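Local coordinates for malonyl acyl carrier protein transacylase (Streptococcus pneumoniae, PDB 3IM8), which probably catalyses transfer of the malonyl group from malonyl-CoA to holo acyl carrier protein, releasing coenzyme A, in fatty acid synthesis, at residues Glu31-Ala36 against Leu66-Ala71; Asp84-Leu89 against Phe222-Val227; Gly101-Glu106 against Ala215-Ser220; Asn229-Val234 against Leu244-Lys249. All coordinates share one frame; numbering follows the deposited sequence.

Contact 1: Glu31-Ala36 against Leu66-Ala71; sequences ETIDRA and LATSVA
Thr32, Ile33 and Ala36 of helix 27-40 meet Ala67 and Ala71 of helix 58-78 in a nearly antiparallel helix pair, in which small residues on helix 58-78 let the side chains opposite reach its backbone. The short axes pass 9.0 Å from each other at 153°. The methyl CG2 of Thr32 settles 3.6 Å from Ala71 N and also brushes the carbonyl of Ala67. That placement follows from the torsion of Thr32, whose CG2 points opposite its own backbone N while OG1 turns back beside it (chi1 -59°). OG1 is thereby left to Ile28 O and the guanidinium of Arg74, while CB and CG2 do the touching, CG2 3.8 Å from Ala71 CB. Ile33 leaves its helix to one side of the interface, yet its end comes in: CD1 lies 3.6 Å from Ala67 O and 3.8 Å from Ala67 CB. One turn on, Ala36 CB and Ala67 CB abut, likewise at 3.8 Å. No hydrogen bond joins the two segments; shape and burial hold them together. Around this pair, Phe105 of helix 105-122 packs on Thr32 and Val70, Leu44 of helix 44-50 touches Ala36 and Ala67, and helix 92-99 lies against Leu66 and Val70, so helix 58-78 is wrapped by its neighbours on several sides.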
loop_
_atom_site.group_PDB
_atom_site.type_symbol
_atom_site.label_atom_id
_atom_site.label_comp_id
_atom_site.label_asym_id
_atom_site.label_seq_id
_atom_site.Cartn_x
_atom_site.Cartn_y
_atom_site.Cartn_z
ATOM N N GLU A 31 16.682 -12.839 -10.055
ATOM C CA GLU A 31 16.224 -13.977 -9.283
ATOM C C GLU A 31 14.877 -13.694 -8.642
ATOM O O GLU A 31 13.971 -14.486 -8.779
ATOM C CB GLU A 31 17.244 -14.355 -8.180
ATOM C CG GLU A 31 16.734 -15.425 -7.167
ATOM C CD GLU A 31 16.815 -16.904 -7.679
ATOM O OE1 GLU A 31 16.324 -17.783 -6.959
ATOM O OE2 GLU A 31 17.366 -17.178 -8.781
ATOM N N THR A 32 14.721 -12.562 -7.939
ATOM C CA THR A 32 13.425 -12.270 -7.289
ATOM C C THR A 32 12.228 -12.247 -8.299
ATOM O O THR A 32 11.158 -12.832 -8.049
ATOM C CB THR A 32 13.510 -10.947 -6.401
ATOM O OG1 THR A 32 14.524 -11.133 -5.404
ATOM C CG2 THR A 32 12.163 -10.591 -5.688
ATOM N N ILE A 33 12.395 -11.566 -9.437
ATOM C CA ILE A 33 11.302 -11.460 -10.425
ATOM C C ILE A 33 11.011 -12.817 -11.081
ATOM O O ILE A 33 9.852 -13.150 -11.259
ATOM C CB ILE A 33 11.572 -10.329 -11.526
ATOM C CG1 ILE A 33 11.719 -8.948 -10.881
ATOM C CG2 ILE A 33 10.446 -10.233 -12.567
ATOM C CD1 ILE A 33 10.522 -8.520 -10.031
ATOM N N ASP A 34 12.056 -13.560 -11.485
ATOM C CA ASP A 34 11.864 -14.893 -12.120
ATOM C C ASP A 34 11.237 -15.906 -11.141
ATOM O O ASP A 34 10.361 -16.673 -11.518
ATOM C CB ASP A 34 13.149 -15.456 -12.765
ATOM C CG ASP A 34 13.762 -14.511 -13.854
ATOM O OD1 ASP A 34 13.191 -13.421 -14.178
ATOM O OD2 ASP A 34 14.830 -14.880 -14.405
ATOM N N ARG A 35 11.610 -15.846 -9.871
ATOM C CA ARG A 35 10.869 -16.579 -8.833
ATOM C C ARG A 35 9.363 -16.235 -8.787
ATOM O O ARG A 35 8.539 -17.112 -8.592
ATOM C CB ARG A 35 11.494 -16.323 -7.470
ATOM C CG ARG A 35 11.747 -17.546 -6.763
ATOM C CD ARG A 35 12.955 -18.266 -7.376
ATOM N NE ARG A 35 12.928 -19.695 -7.082
ATOM C CZ ARG A 35 13.994 -20.458 -6.817
ATOM N NH1 ARG A 35 13.805 -21.740 -6.547
ATOM N NH2 ARG A 35 15.242 -19.960 -6.795
ATOM N N ALA A 36 8.995 -14.959 -8.967
ATOM C CA ALA A 36 7.586 -14.617 -8.909
ATOM C C ALA A 36 6.940 -15.153 -10.179
ATOM O O ALA A 36 5.813 -15.608 -10.157
ATOM C CB ALA A 36 7.403 -13.110 -8.784
ATOM N N LEU A 66 4.387 -6.072 -5.831
ATOM C CA LEU A 66 5.031 -6.780 -4.709
ATOM C C LEU A 66 6.402 -7.384 -5.084
ATOM O O LEU A 66 7.362 -7.272 -4.332
ATOM C CB LEU A 66 4.110 -7.854 -4.095
ATOM C CG LEU A 66 4.791 -8.722 -3.014
ATOM C CD1 LEU A 66 3.979 -8.741 -1.695
ATOM C CD2 LEU A 66 5.155 -10.157 -3.510
ATOM N N ALA A 67 6.481 -8.025 -6.243
ATOM C CA ALA A 67 7.704 -8.650 -6.708
ATOM C C ALA A 67 8.757 -7.583 -6.947
ATOM O O ALA A 67 9.907 -7.763 -6.571
ATOM C CB ALA A 67 7.440 -9.417 -7.985
ATOM N N THR A 68 8.352 -6.461 -7.556
ATOM C CA THR A 68 9.263 -5.359 -7.828
ATOM C C THR A 68 9.791 -4.724 -6.546
ATOM O O THR A 68 10.974 -4.575 -6.377
ATOM C CB THR A 68 8.586 -4.329 -8.662
ATOM O OG1 THR A 68 8.259 -4.919 -9.929
ATOM C CG2 THR A 68 9.542 -3.148 -8.866
ATOM N N SER A 69 8.892 -4.397 -5.637
ATOM C CA SER A 69 9.269 -3.883 -4.329
ATOM C C SER A 69 10.161 -4.808 -3.518
ATOM O O SER A 69 11.166 -4.352 -2.984
ATOM C CB SER A 69 8.016 -3.598 -3.519
ATOM O OG SER A 69 7.264 -2.618 -4.206
ATOM N N VAL A 70 9.759 -6.067 -3.349
ATOM C CA VAL A 70 10.624 -7.058 -2.655
ATOM C C VAL A 70 12.011 -7.108 -3.275
ATOM O O VAL A 70 13.028 -7.126 -2.545
ATOM C CB VAL A 70 9.980 -8.444 -2.582
ATOM C CG1 VAL A 70 10.903 -9.463 -1.919
ATOM C CG2 VAL A 70 8.684 -8.335 -1.759
ATOM N N ALA A 71 12.074 -7.110 -4.604
ATOM C CA ALA A 71 13.385 -7.073 -5.300
ATOM C C ALA A 71 14.223 -5.826 -4.946
ATOM O O ALA A 71 15.441 -5.935 -4.712
ATOM C CB ALA A 71 13.178 -7.114 -6.754
#

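Contact 2: Asp84-Leu89 against Phe222-Val227; sequences DMVAGL and FTCPLV
Val86 and Leu226 meet at an oblique angle, CG2 of the valine lying 3.7 Å from CB of the leucine, and the other branches sort themselves around this pair. CG1 of Val86 points instead to Cys224 SG, 4.0 Å away. This split reflects a chi1 of -60°, which wedges CG2 between the backbone N and the carbonyl carbon and leaves CG1 beside the N. Met85 lies with Val227 on another side of the strand: its chain bends at chi3, bringing CE to within 3.4 Å of Val227 CG2, tighter than usual for two carbons, and near Pro225 CB. Between these groups the backbones form a single bridge of parallel type. Val86 N donates to Pro225 O at 2.9 Å, and Val86 O receives Val227 N at 3.0 Å. Further along, a water accepts from Gly88 N and lies within hydrogen-bonding distance of Val227 O, so it continues the link where direct pairing stops. Strand 85-88 is hydrogen-bonded to strand 4-8 along its other side, and it leads to the probable nucleophile elbow that holds Ser90. The contact thus supplies polar partners to an outermost strand's backbone while buried apolar side chains probably keep solvent from those bonds.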
loop_
_atom_site.group_PDB
_atom_site.type_symbol
_atom_site.label_atom_id
_atom_site.label_comp_id
_atom_site.label_asym_id
_atom_site.label_seq_id
_atom_site.Cartn_x
_atom_site.Cartn_y
_atom_site.Cartn_z
ATOM N N ASP A 84 14.925 -1.138 10.420
ATOM C CA ASP A 84 14.626 -1.407 11.833
ATOM C C ASP A 84 13.134 -1.616 12.068
ATOM O O ASP A 84 12.708 -2.285 13.039
ATOM C CB ASP A 84 15.179 -0.261 12.714
ATOM C CG ASP A 84 16.704 -0.128 12.578
ATOM O OD1 ASP A 84 17.389 -1.073 12.971
ATOM O OD2 ASP A 84 17.212 0.858 12.010
ATOM N N MET A 85 12.334 -1.038 11.178
ATOM C CA MET A 85 10.861 -1.184 11.195
ATOM C C MET A 85 10.369 -1.084 9.760
ATOM O O MET A 85 11.018 -0.436 8.935
ATOM C CB MET A 85 10.169 -0.072 12.019
ATOM C CG MET A 85 10.604 0.022 13.457
ATOM S SD MET A 85 9.582 1.114 14.468
ATOM C CE MET A 85 8.004 0.365 14.316
ATOM N N VAL A 86 9.223 -1.692 9.464
ATOM C CA VAL A 86 8.612 -1.586 8.132
ATOM C C VAL A 86 7.126 -1.238 8.191
ATOM O O VAL A 86 6.508 -1.414 9.208
ATOM C CB VAL A 86 8.781 -2.873 7.280
ATOM C CG1 VAL A 86 10.268 -3.200 7.061
ATOM C CG2 VAL A 86 8.015 -4.066 7.909
ATOM N N ALA A 87 6.573 -0.802 7.048
ATOM C CA ALA A 87 5.152 -0.575 6.836
ATOM C C ALA A 87 5.026 -0.476 5.311
ATOM O O ALA A 87 6.031 -0.278 4.606
ATOM C CB ALA A 87 4.698 0.764 7.497
ATOM N N GLY A 88 3.811 -0.607 4.805
ATOM C CA GLY A 88 3.582 -0.496 3.357
ATOM C C GLY A 88 2.131 -0.110 3.140
ATOM O O GLY A 88 1.276 -0.435 3.976
ATOM N N LEU A 89 1.851 0.578 2.033
ATOM C CA LEU A 89 0.501 1.072 1.757
ATOM C C LEU A 89 -0.331 -0.024 1.137
ATOM O O LEU A 89 -0.134 -0.387 -0.026
ATOM C CB LEU A 89 0.526 2.304 0.837
ATOM C CG LEU A 89 -0.801 2.915 0.383
ATOM C CD1 LEU A 89 -1.377 3.726 1.520
ATOM C CD2 LEU A 89 -0.602 3.793 -0.913
ATOM N N PHE A 222 8.272 -12.550 13.259
ATOM C CA PHE A 222 8.783 -11.253 12.762
ATOM C C PHE A 222 10.277 -11.111 13.045
ATOM O O PHE A 222 10.702 -11.304 14.175
ATOM C CB PHE A 222 8.040 -10.062 13.394
ATOM C CG PHE A 222 6.645 -9.796 12.792
ATOM C CD1 PHE A 222 5.491 -10.215 13.452
ATOM C CD2 PHE A 222 6.502 -9.130 11.565
ATOM C CE1 PHE A 222 4.218 -9.956 12.919
ATOM C CE2 PHE A 222 5.230 -8.860 11.013
ATOM C CZ PHE A 222 4.095 -9.270 11.669
ATOM N N THR A 223 11.070 -10.767 12.043
ATOM C CA THR A 223 12.467 -10.519 12.283
ATOM C C THR A 223 12.658 -9.028 12.489
ATOM O O THR A 223 13.677 -8.577 12.999
ATOM C CB THR A 223 13.362 -11.178 11.215
ATOM O OG1 THR A 223 13.019 -10.714 9.903
ATOM C CG2 THR A 223 13.135 -12.714 11.270
ATOM N N CYS A 224 11.643 -8.248 12.142
ATOM C CA CYS A 224 11.667 -6.855 12.506
ATOM C C CYS A 224 10.223 -6.316 12.617
ATOM O O CYS A 224 9.306 -6.889 12.009
ATOM C CB CYS A 224 12.542 -6.090 11.524
ATOM S SG CYS A 224 11.598 -5.289 10.260
ATOM N N PRO A 225 10.015 -5.279 13.446
ATOM C CA PRO A 225 8.678 -4.833 13.738
ATOM C C PRO A 225 8.038 -4.226 12.482
ATOM O O PRO A 225 8.724 -3.532 11.711
ATOM C CB PRO A 225 8.861 -3.771 14.827
ATOM C CG PRO A 225 10.291 -4.018 15.405
ATOM C CD PRO A 225 11.056 -4.602 14.246
ATOM N N LEU A 226 6.756 -4.530 12.287
ATOM C CA LEU A 226 5.919 -3.988 11.186
ATOM C C LEU A 226 4.750 -3.205 11.794
ATOM O O LEU A 226 4.075 -3.709 12.675
ATOM C CB LEU A 226 5.395 -5.117 10.301
ATOM C CG LEU A 226 4.407 -4.727 9.172
ATOM C CD1 LEU A 226 4.539 -5.678 8.049
ATOM C CD2 LEU A 226 2.945 -4.765 9.613
ATOM N N VAL A 227 4.536 -1.960 11.349
ATOM C CA VAL A 227 3.395 -1.144 11.768
ATOM C C VAL A 227 2.230 -1.363 10.800
ATOM O O VAL A 227 2.313 -1.008 9.617
ATOM C CB VAL A 227 3.796 0.342 11.880
ATOM C CG1 VAL A 227 2.640 1.182 12.358
ATOM C CG2 VAL A 227 4.986 0.493 12.854
HETATM O O HOH W 1 2.234 -1.813 6.897
#

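Contact 3: Gly101-Glu106 against Ala215-Ser220; sequences GALDFE and AQVSFS
The ring of Phe219 meets Ala102 O at its edge, close to the ring plane, with CD2 3.7 Å from the oxygen. Over one face, offset toward the rim, sits the methyl CG1 of Val217, two residues earlier in the same loop. Leu103 comes in obliquely: its CD1 lies 3.7 Å from CE2 of the ring, and the two side chains run side by side, pointing the same way. The same CD1 touches Val217 CG1 at 4.0 Å, so one leucine methyl fits against both the ring and the valine. It gets there because CG stands opposite the backbone N (chi1 173°), extending the leucine toward the loop. Ala102 O has a second task. It accepts Ser220 N at 2.9 Å in a nearly straight bond, 175° at the hydrogen, placed in the carbonyl plane on a lone pair; Phe219 CA also approaches this oxygen, at 3.5 Å. A little further on, a water bridges the two segments, accepting from Asp104 N and donating to Ser218 O. These exchanges join the turn between helices 92-99 and 105-122 to the loop that follows helix 204-215. In that turn Gly101, with positive phi, leaves the first helix, and Asp104 caps the second through Asp107 N. Ile240 of helix 240-247 packs against both Ala102 and Phe219. Chemically, a single carbonyl takes one hydrogen bond from Ser220 N and has the weakly positive C-H edge of the ring beside it, at most a weak attraction, while the leucine, valine and ring supply the apolar part of the joint.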
loop_
_atom_site.group_PDB
_atom_site.type_symbol
_atom_site.label_atom_id
_atom_site.label_comp_id
_atom_site.label_asym_id
_atom_site.label_seq_id
_atom_site.Cartn_x
_atom_site.Cartn_y
_atom_site.Cartn_z
ATOM N N GLY A 101 10.089 -10.571 7.628
ATOM C CA GLY A 101 10.415 -11.970 7.890
ATOM C C GLY A 101 9.187 -12.828 8.116
ATOM O O GLY A 101 9.276 -14.073 8.075
ATOM N N ALA A 102 8.038 -12.197 8.372
ATOM C CA ALA A 102 6.823 -12.958 8.695
ATOM C C ALA A 102 6.152 -13.723 7.534
ATOM O O ALA A 102 5.560 -14.791 7.738
ATOM C CB ALA A 102 5.807 -12.099 9.418
ATOM N N LEU A 103 6.246 -13.197 6.325
ATOM C CA LEU A 103 5.640 -13.858 5.153
ATOM C C LEU A 103 6.700 -14.318 4.136
ATOM O O LEU A 103 7.553 -13.511 3.734
ATOM C CB LEU A 103 4.605 -12.909 4.522
ATOM C CG LEU A 103 3.897 -13.210 3.193
ATOM C CD1 LEU A 103 3.149 -14.511 3.280
ATOM C CD2 LEU A 103 2.943 -12.026 2.926
ATOM N N ASP A 104 6.668 -15.601 3.745
ATOM C CA ASP A 104 7.574 -16.123 2.702
ATOM C C ASP A 104 7.301 -15.413 1.355
ATOM O O ASP A 104 6.149 -15.112 1.014
ATOM C CB ASP A 104 7.439 -17.657 2.546
ATOM C CG ASP A 104 8.172 -18.213 1.294
ATOM O OD1 ASP A 104 9.412 -18.388 1.334
ATOM O OD2 ASP A 104 7.513 -18.500 0.258
ATOM N N PHE A 105 8.362 -15.137 0.614
ATOM C CA PHE A 105 8.199 -14.380 -0.594
ATOM C C PHE A 105 7.295 -15.086 -1.622
ATOM O O PHE A 105 6.348 -14.474 -2.160
ATOM C CB PHE A 105 9.554 -14.082 -1.218
ATOM C CG PHE A 105 9.447 -13.470 -2.562
ATOM C CD1 PHE A 105 8.761 -12.281 -2.729
ATOM C CD2 PHE A 105 10.022 -14.087 -3.671
ATOM C CE1 PHE A 105 8.660 -11.664 -4.002
ATOM C CE2 PHE A 105 9.910 -13.516 -4.921
ATOM C CZ PHE A 105 9.215 -12.288 -5.084
ATOM N N GLU A 106 7.596 -16.350 -1.915
ATOM C CA GLU A 106 6.776 -17.142 -2.844
ATOM C C GLU A 106 5.310 -17.297 -2.391
ATOM O O GLU A 106 4.377 -17.222 -3.206
ATOM C CB GLU A 106 7.472 -18.494 -3.130
ATOM C CG GLU A 106 8.644 -18.298 -4.072
ATOM C CD GLU A 106 9.616 -19.460 -4.147
ATOM O OE1 GLU A 106 10.291 -19.749 -3.130
ATOM O OE2 GLU A 106 9.782 -20.038 -5.241
ATOM N N ALA A 215 -6.172 -18.340 5.890
ATOM C CA ALA A 215 -6.142 -19.519 6.794
ATOM C C ALA A 215 -5.119 -20.611 6.361
ATOM O O ALA A 215 -4.524 -21.327 7.198
ATOM C CB ALA A 215 -7.576 -20.095 6.936
ATOM N N GLN A 216 -4.917 -20.699 5.042
ATOM C CA GLN A 216 -3.953 -21.608 4.431
ATOM C C GLN A 216 -2.503 -21.126 4.488
ATOM O O GLN A 216 -1.578 -21.904 4.205
ATOM C CB GLN A 216 -4.347 -21.911 2.956
ATOM C CG GLN A 216 -5.672 -22.693 2.806
ATOM C CD GLN A 216 -5.845 -23.797 3.876
ATOM O OE1 GLN A 216 -6.905 -23.902 4.490
ATOM N NE2 GLN A 216 -4.802 -24.602 4.108
ATOM N N VAL A 217 -2.303 -19.851 4.805
ATOM C CA VAL A 217 -0.967 -19.289 4.767
ATOM C C VAL A 217 -0.399 -19.395 6.157
ATOM O O VAL A 217 -1.024 -19.001 7.144
ATOM C CB VAL A 217 -0.942 -17.800 4.324
ATOM C CG1 VAL A 217 0.500 -17.224 4.396
ATOM C CG2 VAL A 217 -1.584 -17.583 2.932
ATOM N N SER A 218 0.829 -19.859 6.201
ATOM C CA SER A 218 1.495 -20.135 7.423
ATOM C C SER A 218 2.498 -19.012 7.624
ATOM O O SER A 218 3.465 -18.894 6.868
ATOM C CB SER A 218 2.180 -21.509 7.271
ATOM O OG SER A 218 3.322 -21.616 8.092
ATOM N N PHE A 219 2.279 -18.185 8.647
ATOM C CA PHE A 219 3.177 -17.063 8.887
ATOM C C PHE A 219 4.294 -17.491 9.859
ATOM O O PHE A 219 4.089 -18.469 10.590
ATOM C CB PHE A 219 2.387 -15.823 9.345
ATOM C CG PHE A 219 1.426 -15.302 8.289
ATOM C CD1 PHE A 219 0.094 -15.656 8.308
ATOM C CD2 PHE A 219 1.878 -14.491 7.253
ATOM C CE1 PHE A 219 -0.785 -15.188 7.353
ATOM C CE2 PHE A 219 1.004 -14.017 6.280
ATOM C CZ PHE A 219 -0.329 -14.381 6.328
ATOM N N SER A 220 5.458 -16.804 9.807
ATOM C CA SER A 220 6.643 -17.044 10.677
ATOM C C SER A 220 6.802 -15.928 11.677
ATOM O O SER A 220 6.037 -14.962 11.669
ATOM C CB SER A 220 7.954 -17.091 9.872
ATOM O OG SER A 220 8.099 -18.266 9.079
HETATM O O HOH W 2 4.548 -17.598 4.761
#

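Contact 4: Asn229-Val234 against Leu244-Lys249; sequences NTEAAV and LTRQVK
Gln247 sets off from its helix alongside Thr230, whose hydroxyl OG1 lies 3.3 Å from Gln247 CA. The next atom, CB, is 3.5 Å from the same oxygen. CG, held opposite the backbone N (chi1 -174°), still passes OG1 at 3.8 Å and begins to meet Asn229, coming 4.2 Å from its CB. Beyond CG the chain bends at chi2, and the terminal amide turns so that its plane is only 22° from that of the Asn229 amide. At the tip, NE2 donates to Ser90 O and OE1 accepts from Arg115 NH2, bonds that fix how this buried amide is rotated. Ser90 is the predicted active-site serine, in a GxSxG sequence consistent with the nucleophile elbow of the acyltransferase fold. The backbone of Gln247 takes part as well, since its O is hydrogen-bonded to ND1 of His199, the other predicted active-site residue, a position consistent with a second-shell role. Away from this site, loop 229-234 also meets Arg246. Thr230 CG2 lies over one face of the guanidinium, 3.8 Å from NH1, while Glu231 CD approaches its edge, near the plane. The carboxylate stands almost perpendicular to the guanidinium, at 87°, and the ion pair is long, with Glu231 OE1 3.7 Å from Arg246 NH2. On the other terminal nitrogen, NH1, Arg246 forms a salt bridge with Glu250.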
loop_
_atom_site.group_PDB
_atom_site.type_symbol
_atom_site.label_atom_id
_atom_site.label_comp_id
_atom_site.label_asym_id
_atom_site.label_seq_id
_atom_site.Cartn_x
_atom_site.Cartn_y
_atom_site.Cartn_z
ATOM N N ASN A 229 -1.439 -1.245 8.817
ATOM C CA ASN A 229 -2.326 -0.214 8.271
ATOM C C ASN A 229 -3.598 0.000 9.094
ATOM O O ASN A 229 -4.071 1.141 9.297
ATOM C CB ASN A 229 -2.731 -0.628 6.839
ATOM C CG ASN A 229 -1.628 -0.390 5.794
ATOM O OD1 ASN A 229 -0.561 0.251 6.041
ATOM N ND2 ASN A 229 -1.893 -0.874 4.620
ATOM N N THR A 230 -4.149 -1.119 9.562
ATOM C CA THR A 230 -5.501 -1.134 10.138
ATOM C C THR A 230 -5.496 -0.514 11.537
ATOM O O THR A 230 -6.239 0.474 11.798
ATOM C CB THR A 230 -6.107 -2.567 10.113
ATOM O OG1 THR A 230 -6.004 -3.097 8.793
ATOM C CG2 THR A 230 -7.537 -2.555 10.571
ATOM N N GLU A 231 -4.598 -1.030 12.388
ATOM C CA GLU A 231 -4.559 -0.609 13.786
ATOM C C GLU A 231 -3.542 0.489 14.049
ATOM O O GLU A 231 -3.530 1.057 15.125
ATOM C CB GLU A 231 -4.235 -1.793 14.693
ATOM C CG GLU A 231 -5.233 -2.957 14.604
ATOM C CD GLU A 231 -6.505 -2.747 15.434
ATOM O OE1 GLU A 231 -7.385 -1.912 15.094
ATOM O OE2 GLU A 231 -6.636 -3.478 16.441
ATOM N N ALA A 232 -2.723 0.815 13.042
ATOM C CA ALA A 232 -1.593 1.747 13.197
ATOM C C ALA A 232 -0.814 1.336 14.451
ATOM O O ALA A 232 -0.584 2.147 15.329
ATOM C CB ALA A 232 -2.066 3.169 13.272
ATOM N N ALA A 233 -0.419 0.061 14.516
ATOM C CA ALA A 233 0.315 -0.463 15.667
ATOM C C ALA A 233 1.236 -1.565 15.179
ATOM O O ALA A 233 1.041 -2.090 14.070
ATOM C CB ALA A 233 -0.682 -1.009 16.707
ATOM N N VAL A 234 2.215 -1.941 15.983
ATOM C CA VAL A 234 3.184 -2.992 15.610
ATOM C C VAL A 234 2.410 -4.274 15.599
ATOM O O VAL A 234 1.761 -4.622 16.597
ATOM C CB VAL A 234 4.347 -3.150 16.628
ATOM C CG1 VAL A 234 5.153 -4.440 16.386
ATOM C CG2 VAL A 234 5.253 -1.876 16.618
ATOM N N LEU A 244 -5.150 -8.775 8.118
ATOM C CA LEU A 244 -5.143 -8.656 6.669
ATOM C C LEU A 244 -6.563 -8.835 6.116
ATOM O O LEU A 244 -6.965 -8.180 5.151
ATOM C CB LEU A 244 -4.173 -9.651 6.061
ATOM C CG LEU A 244 -2.725 -9.312 6.399
ATOM C CD1 LEU A 244 -1.903 -10.447 5.964
ATOM C CD2 LEU A 244 -2.258 -7.977 5.776
ATOM N N THR A 245 -7.314 -9.722 6.757
ATOM C CA THR A 245 -8.719 -9.858 6.495
ATOM C C THR A 245 -9.464 -8.539 6.599
ATOM O O THR A 245 -10.162 -8.192 5.682
ATOM C CB THR A 245 -9.329 -10.916 7.389
ATOM O OG1 THR A 245 -8.839 -12.176 6.948
ATOM C CG2 THR A 245 -10.869 -10.882 7.305
ATOM N N ARG A 246 -9.290 -7.799 7.696
ATOM C CA ARG A 246 -9.953 -6.483 7.882
ATOM C C ARG A 246 -9.359 -5.363 7.029
ATOM O O ARG A 246 -10.074 -4.446 6.623
ATOM C CB ARG A 246 -9.988 -6.083 9.349
ATOM C CG ARG A 246 -10.847 -7.071 10.191
ATOM C CD ARG A 246 -11.219 -6.485 11.535
ATOM N NE ARG A 246 -10.046 -6.307 12.378
ATOM C CZ ARG A 246 -9.639 -5.153 12.910
ATOM N NH1 ARG A 246 -10.267 -4.012 12.696
ATOM N NH2 ARG A 246 -8.572 -5.143 13.675
ATOM N N GLN A 247 -8.052 -5.436 6.776
ATOM C CA GLN A 247 -7.362 -4.377 6.045
ATOM C C GLN A 247 -8.060 -3.952 4.746
ATOM O O GLN A 247 -8.098 -2.749 4.461
ATOM C CB GLN A 247 -5.901 -4.748 5.761
ATOM C CG GLN A 247 -5.065 -3.654 5.141
ATOM C CD GLN A 247 -4.171 -4.214 4.008
ATOM O OE1 GLN A 247 -4.616 -5.050 3.195
ATOM N NE2 GLN A 247 -2.919 -3.763 3.960
ATOM N N VAL A 248 -8.597 -4.912 3.985
ATOM C CA VAL A 248 -9.227 -4.646 2.659
ATOM C C VAL A 248 -10.567 -3.884 2.783
ATOM O O VAL A 248 -11.007 -3.185 1.868
ATOM C CB VAL A 248 -9.292 -5.933 1.707
ATOM C CG1 VAL A 248 -7.905 -6.477 1.378
ATOM C CG2 VAL A 248 -10.147 -7.054 2.294
ATOM N N LYS A 249 -11.172 -3.955 3.969
ATOM C CA LYS A 249 -12.477 -3.340 4.195
ATOM C C LYS A 249 -12.460 -2.266 5.285
ATOM O O LYS A 249 -13.512 -1.770 5.648
ATOM C CB LYS A 249 -13.531 -4.442 4.505
ATOM C CG LYS A 249 -13.304 -5.116 5.887
ATOM C CD LYS A 249 -14.375 -6.143 6.254
ATOM C CE LYS A 249 -13.745 -7.172 7.159
ATOM N NZ LYS A 249 -14.788 -7.884 7.891
#

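The four contacts show how interaction chemistry follows position in one fold. Contact 1 is a buried helix pair without cross-segment hydrogen bonds; contact 2, also buried, relies on backbone pairing at the margin of the parallel sheet; contact 3, partly exposed, mixes one backbone bond, a water and an aromatic ring; contact 4, buried and close to the predicted active-site residues, is the one with an ion pair between its segments, though a long one. Contacts 2, 3 and 4 all use the chain between helices 204-215 and 240-247, and touch in turn: Phe222 packs on Ala102, and Phe219 on Leu244. Contact 3 also touches contact 1, where Arg35 packs on Glu106.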